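Side-chain contacts in aminoglycoside 6-adenylyltransferase (Bacillus subtilis, PDB 2PBE), which adenylates streptomycin and streptidine on O-6 with ATP, can also use GTP for streptomycin, and thereby mediates bacterial resistance to streptomycin: residues A[7-12]-A[43-48]; A[14-19]-A[65-70]. All blocks are in the same frame, centred on the assembly; numbering follows the deposited sequence.

Contact 1: residues A[7-12]-A[43-48]; sequences QEMMDI and QDYDIS
Met9 lies across the phenol ring of Tyr45, the two side chains meeting at about a right angle. CB of this selenomethionine sits over one ring face, 4.0 Å from the Tyr45 centroid, as a CH-pi contact, and Met9 CG comes down on the hydroxyl half of the ring, 3.6 Å from Tyr45 CE2. The opposite face is covered from within the strand's own lead-in, where Gln43 O stands 3.3 Å above the plane, over the ring centre of Tyr45, so the phenol lies between a methylene and a backbone carbonyl. Met10, the second selenomethionine, approaches from another direction. Its SE is 4.0 Å from Tyr45 CD1 and 60° off the ring normal, an oblique Met-aromatic contact. Bends at chi2 and chi3 then carry Met10 CE on to Ile47 CD1, 4.2 Å away.

This is a helix packed on the mixed sheet of a nucleotidyltransferase fold: the 7-12 segment runs nearly parallel to strand 45-48, at 14°, with the axes 10.9 Å apart. Tyr45 and Ile47 point toward the helix, while Asp46 alternates to the other side of the strand. Asp44 and Asp46 form an Asp-X-Asp pattern that in relatives carries metal-binding carboxylates, and a similar role is possible here. Leu28 and Leu102 on flanking strands extend the apolar layer.

All four touching residues are buried, without a hydrogen bond between the segments. The open side lies at exposed Glu8, whose OE1 turns back to the backbone N of Ser5, and at exposed Asp46 beyond the strand. Gln7 and Asp11 make a looser polar flank that meets Arg219: Gln7 NE2 gives Asp11 OD2 a weak, bent bond of 3.1 Å (139° at the hydrogen), and Asp11 OD1 is salt-bridged to Arg219.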
# COMPACT_ATOMS: atom_id res chain seq x y z
N GLN A 7 -5.13 -1.66 12.96
CA GLN A 7 -4.79 -2.39 11.76
C GLN A 7 -6.07 -2.97 11.16
O GLN A 7 -6.38 -2.71 10.01
CB GLN A 7 -3.82 -3.52 12.12
CG GLN A 7 -3.41 -4.40 10.95
CD GLN A 7 -2.95 -3.58 9.75
OE1 GLN A 7 -2.21 -2.60 9.89
NE2 GLN A 7 -3.39 -3.98 8.55
N GLU A 8 -6.81 -3.72 11.96
CA GLU A 8 -8.05 -4.35 11.52
C GLU A 8 -9.07 -3.34 11.00
O GLU A 8 -9.76 -3.61 10.00
CB GLU A 8 -8.68 -5.15 12.67
CG GLU A 8 -7.75 -6.21 13.26
CD GLU A 8 -8.41 -7.01 14.39
OE1 GLU A 8 -8.65 -6.45 15.48
OE2 GLU A 8 -8.68 -8.21 14.17
N MSE A 9 -9.16 -2.19 11.66
CA MSE A 9 -10.10 -1.16 11.26
C MSE A 9 -9.77 -0.62 9.89
O MSE A 9 -10.64 -0.52 9.03
CB MSE A 9 -10.12 -0.02 12.28
CG MSE A 9 -10.76 -0.37 13.62
SE MSE A 9 -12.57 -1.11 13.49
CE MSE A 9 -13.52 0.48 12.94
N MSE A 10 -8.51 -0.25 9.71
CA MSE A 10 -8.07 0.29 8.44
C MSE A 10 -8.27 -0.69 7.32
O MSE A 10 -8.62 -0.30 6.21
CB MSE A 10 -6.59 0.68 8.49
CG MSE A 10 -6.30 1.92 9.32
SE MSE A 10 -7.49 3.42 8.93
CE MSE A 10 -7.48 3.37 7.00
N ASP A 11 -8.03 -1.97 7.61
CA ASP A 11 -8.21 -3.01 6.61
C ASP A 11 -9.65 -2.94 6.09
O ASP A 11 -9.88 -2.85 4.89
CB ASP A 11 -7.96 -4.41 7.19
CG ASP A 11 -6.50 -4.67 7.50
OD1 ASP A 11 -5.64 -4.28 6.68
OD2 ASP A 11 -6.21 -5.29 8.56
N ILE A 12 -10.60 -2.97 7.01
CA ILE A 12 -12.01 -2.92 6.64
C ILE A 12 -12.34 -1.75 5.72
O ILE A 12 -12.95 -1.94 4.67
CB ILE A 12 -12.85 -2.85 7.93
CG1 ILE A 12 -12.60 -4.11 8.76
CG2 ILE A 12 -14.32 -2.74 7.59
CD1 ILE A 12 -13.23 -4.11 10.13
N GLN A 43 -8.11 7.74 19.07
CA GLN A 43 -8.06 6.63 18.14
C GLN A 43 -9.14 6.67 17.04
O GLN A 43 -9.08 5.87 16.10
CB GLN A 43 -8.06 5.29 18.94
CG GLN A 43 -9.42 4.47 18.96
CD GLN A 43 -10.56 5.25 19.68
OE1 GLN A 43 -10.40 5.60 20.84
NE2 GLN A 43 -11.70 5.52 18.98
N ASP A 44 -10.05 7.65 17.15
CA ASP A 44 -11.13 7.86 16.20
C ASP A 44 -10.63 7.83 14.75
O ASP A 44 -9.54 8.30 14.45
CB ASP A 44 -11.80 9.22 16.43
CG ASP A 44 -12.37 9.38 17.82
OD1 ASP A 44 -12.99 8.42 18.34
OD2 ASP A 44 -12.19 10.47 18.41
N TYR A 45 -11.47 7.31 13.86
CA TYR A 45 -11.11 7.23 12.46
C TYR A 45 -11.82 8.26 11.60
O TYR A 45 -13.04 8.43 11.66
CB TYR A 45 -11.40 5.83 11.95
CG TYR A 45 -10.60 4.80 12.69
CD1 TYR A 45 -9.24 4.57 12.37
CD2 TYR A 45 -11.17 4.07 13.77
CE1 TYR A 45 -8.44 3.63 13.10
CE2 TYR A 45 -10.39 3.12 14.53
CZ TYR A 45 -9.02 2.92 14.18
OH TYR A 45 -8.24 2.03 14.90
N ASP A 46 -11.02 8.97 10.82
CA ASP A 46 -11.51 10.00 9.91
C ASP A 46 -11.27 9.59 8.49
O ASP A 46 -10.17 9.71 7.98
CB ASP A 46 -10.79 11.31 10.16
CG ASP A 46 -11.64 12.30 10.95
OD1 ASP A 46 -12.51 12.94 10.32
OD2 ASP A 46 -11.43 12.42 12.19
N ILE A 47 -12.31 9.07 7.85
CA ILE A 47 -12.22 8.59 6.50
C ILE A 47 -13.11 9.36 5.54
O ILE A 47 -14.17 9.82 5.92
CB ILE A 47 -12.64 7.11 6.45
CG1 ILE A 47 -11.91 6.33 7.55
CG2 ILE A 47 -12.35 6.52 5.08
CD1 ILE A 47 -10.38 6.31 7.42
N SER A 48 -12.66 9.49 4.30
CA SER A 48 -13.43 10.17 3.27
C SER A 48 -13.38 9.35 1.99
O SER A 48 -12.30 9.01 1.50
CB SER A 48 -12.84 11.56 2.96
OG SER A 48 -12.98 12.45 4.03

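Contact 2: residues A[14-19]-A[65-70]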
# COMPACT_ATOMS: atom_id res chain seq x y z
N LEU A 14 -10.31 0.18 3.89
CA LEU A 14 -9.56 0.10 2.65
C LEU A 14 -10.15 -1.00 1.77
O LEU A 14 -10.37 -0.82 0.56
CB LEU A 14 -8.10 -0.21 2.98
CG LEU A 14 -6.92 -0.03 2.01
CD1 LEU A 14 -6.89 -1.14 1.00
CD2 LEU A 14 -7.03 1.35 1.36
N ASP A 15 -10.44 -2.13 2.39
CA ASP A 15 -10.99 -3.28 1.68
C ASP A 15 -12.36 -2.94 1.08
O ASP A 15 -12.68 -3.34 -0.04
CB ASP A 15 -11.13 -4.46 2.63
CG ASP A 15 -11.28 -5.76 1.90
OD1 ASP A 15 -10.28 -6.17 1.25
OD2 ASP A 15 -12.38 -6.36 1.96
N PHE A 16 -13.14 -2.19 1.84
CA PHE A 16 -14.46 -1.81 1.37
C PHE A 16 -14.34 -1.01 0.08
O PHE A 16 -14.95 -1.35 -0.94
CB PHE A 16 -15.18 -0.96 2.40
CG PHE A 16 -16.55 -0.56 1.97
CD1 PHE A 16 -17.55 -1.53 1.79
CD2 PHE A 16 -16.84 0.79 1.72
CE1 PHE A 16 -18.85 -1.18 1.34
CE2 PHE A 16 -18.14 1.17 1.27
CZ PHE A 16 -19.14 0.19 1.08
N ALA A 17 -13.55 0.06 0.14
CA ALA A 17 -13.34 0.95 -0.99
C ALA A 17 -12.87 0.20 -2.22
O ALA A 17 -13.40 0.40 -3.31
CB ALA A 17 -12.35 2.01 -0.62
N LEU A 18 -11.88 -0.68 -2.03
CA LEU A 18 -11.31 -1.47 -3.11
C LEU A 18 -12.35 -2.21 -3.94
O LEU A 18 -12.27 -2.25 -5.17
CB LEU A 18 -10.32 -2.50 -2.57
CG LEU A 18 -8.89 -2.08 -2.22
CD1 LEU A 18 -8.16 -3.23 -1.54
CD2 LEU A 18 -8.15 -1.67 -3.48
N ASN A 19 -13.32 -2.81 -3.26
CA ASN A 19 -14.34 -3.59 -3.95
C ASN A 19 -15.53 -2.81 -4.44
O ASN A 19 -16.28 -3.30 -5.27
CB ASN A 19 -14.81 -4.72 -3.06
CG ASN A 19 -13.69 -5.61 -2.62
OD1 ASN A 19 -12.81 -5.95 -3.40
ND2 ASN A 19 -13.72 -6.02 -1.36
N GLU A 65 -23.68 -2.08 7.58
CA GLU A 65 -23.63 -3.24 8.46
C GLU A 65 -22.30 -3.97 8.35
O GLU A 65 -21.90 -4.69 9.27
CB GLU A 65 -24.79 -4.19 8.12
CG GLU A 65 -25.46 -4.86 9.32
CD GLU A 65 -26.13 -3.86 10.25
OE1 GLU A 65 -25.54 -3.54 11.31
OE2 GLU A 65 -27.24 -3.38 9.91
N ILE A 66 -21.62 -3.76 7.23
CA ILE A 66 -20.34 -4.41 6.97
C ILE A 66 -19.24 -3.99 7.94
O ILE A 66 -18.30 -4.74 8.20
CB ILE A 66 -19.87 -4.14 5.52
CG1 ILE A 66 -18.72 -5.09 5.17
CG2 ILE A 66 -19.47 -2.67 5.37
CD1 ILE A 66 -18.25 -5.00 3.74
N PHE A 67 -19.37 -2.78 8.47
CA PHE A 67 -18.35 -2.28 9.39
C PHE A 67 -18.52 -2.82 10.80
O PHE A 67 -17.65 -2.60 11.65
CB PHE A 67 -18.37 -0.76 9.40
CG PHE A 67 -18.15 -0.14 8.06
CD1 PHE A 67 -17.01 -0.45 7.31
CD2 PHE A 67 -19.07 0.77 7.54
CE1 PHE A 67 -16.77 0.16 6.03
CE2 PHE A 67 -18.86 1.39 6.27
CZ PHE A 67 -17.70 1.08 5.52
N GLY A 68 -19.63 -3.50 11.05
CA GLY A 68 -19.83 -4.06 12.37
C GLY A 68 -20.95 -3.51 13.22
O GLY A 68 -21.54 -2.48 12.93
N LYS A 69 -21.26 -4.22 14.30
CA LYS A 69 -22.32 -3.80 15.20
C LYS A 69 -21.94 -2.51 15.89
O LYS A 69 -20.82 -2.34 16.37
CB LYS A 69 -22.61 -4.91 16.22
CG LYS A 69 -23.70 -5.93 15.83
CD LYS A 69 -23.59 -6.44 14.39
CE LYS A 69 -24.48 -5.65 13.41
NZ LYS A 69 -23.96 -5.78 12.02
N ARG A 70 -22.90 -1.59 15.93
CA ARG A 70 -22.68 -0.29 16.55
C ARG A 70 -23.61 0.02 17.70
O ARG A 70 -24.70 -0.55 17.81
CB ARG A 70 -22.79 0.81 15.49
CG ARG A 70 -23.93 0.64 14.52
CD ARG A 70 -23.93 1.74 13.46
NE ARG A 70 -24.52 1.26 12.21
CZ ARG A 70 -25.79 0.96 12.04
NH1 ARG A 70 -26.66 1.09 13.04
NH2 ARG A 70 -26.21 0.52 10.87
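Phe16 offers a ring face to the edge of Phe67, and the two phenyl groups form a T-shaped (edge-to-face) pair with centroids 5.3 Å apart and planes at 69°. It joins the C-terminal half of helix 6-19 to the 3-10 turn that leads into strand 70-74 of the sheet. The edge of Phe67 arrives through CE1 and CZ. Phe67 CZ lies 3.9 Å above the plane of the Phe16 ring, displaced toward the rim on the CD2 side, while Phe67 CE1 is 4.1 Å from Phe16 CB, at the root of the ring. With CG trans to the backbone N (chi1 -179°), the Phe16 ring reaches out from the helix and puts its other ortho carbon, CD1, 4.0 Å from Ile66 CD1.

Ile66 serves both rings. Its extended CG1-CD1 arm ends obliquely against Phe16, whereas the branch methyl, CG2, hangs 3.7 Å above the centre of the Phe67 ring, so that one face of that ring is closed by the preceding residue of its own turn. The Ile66 side is the exposed margin of the contact. Phe67 is buried and continues inward to Phe96 and Tyr49 on the sheet, and Phe16 also touches Ile23.

The turn has its own supports. Arg4 NH2 is hydrogen-bonded to Phe67 O, and Gly68 N donates to Glu65 O, closing the 3-10 turn. Beyond it Lys69 folds back over the turn in a salt bridge, its NZ 2.8 Å from Glu65 OE1 on the anti side of the carboxylate, 26° out of plane.

Overall arrangement
Contacts 1 and 2 share helix 6-19, the first using its N-terminal half and the second its C-terminal half. Their centres are about 10 Å apart, and they meet directly where Ile12 CG2 of the 7-12 segment packs 3.5 Å from Phe67 CD1. Along the chain the segments alternate: 7-12, 14-19, 43-48, then 65-70. The helix thus lies against strand 45-51, an interior strand of the mixed sheet, and also against the turn before the outermost strand 70-74. The Arg219 of contact 1 also bridges Asp15, in the second half of the helix. Together the contacts seat one N-terminal helix against the sheet of the nucleotidyltransferase fold.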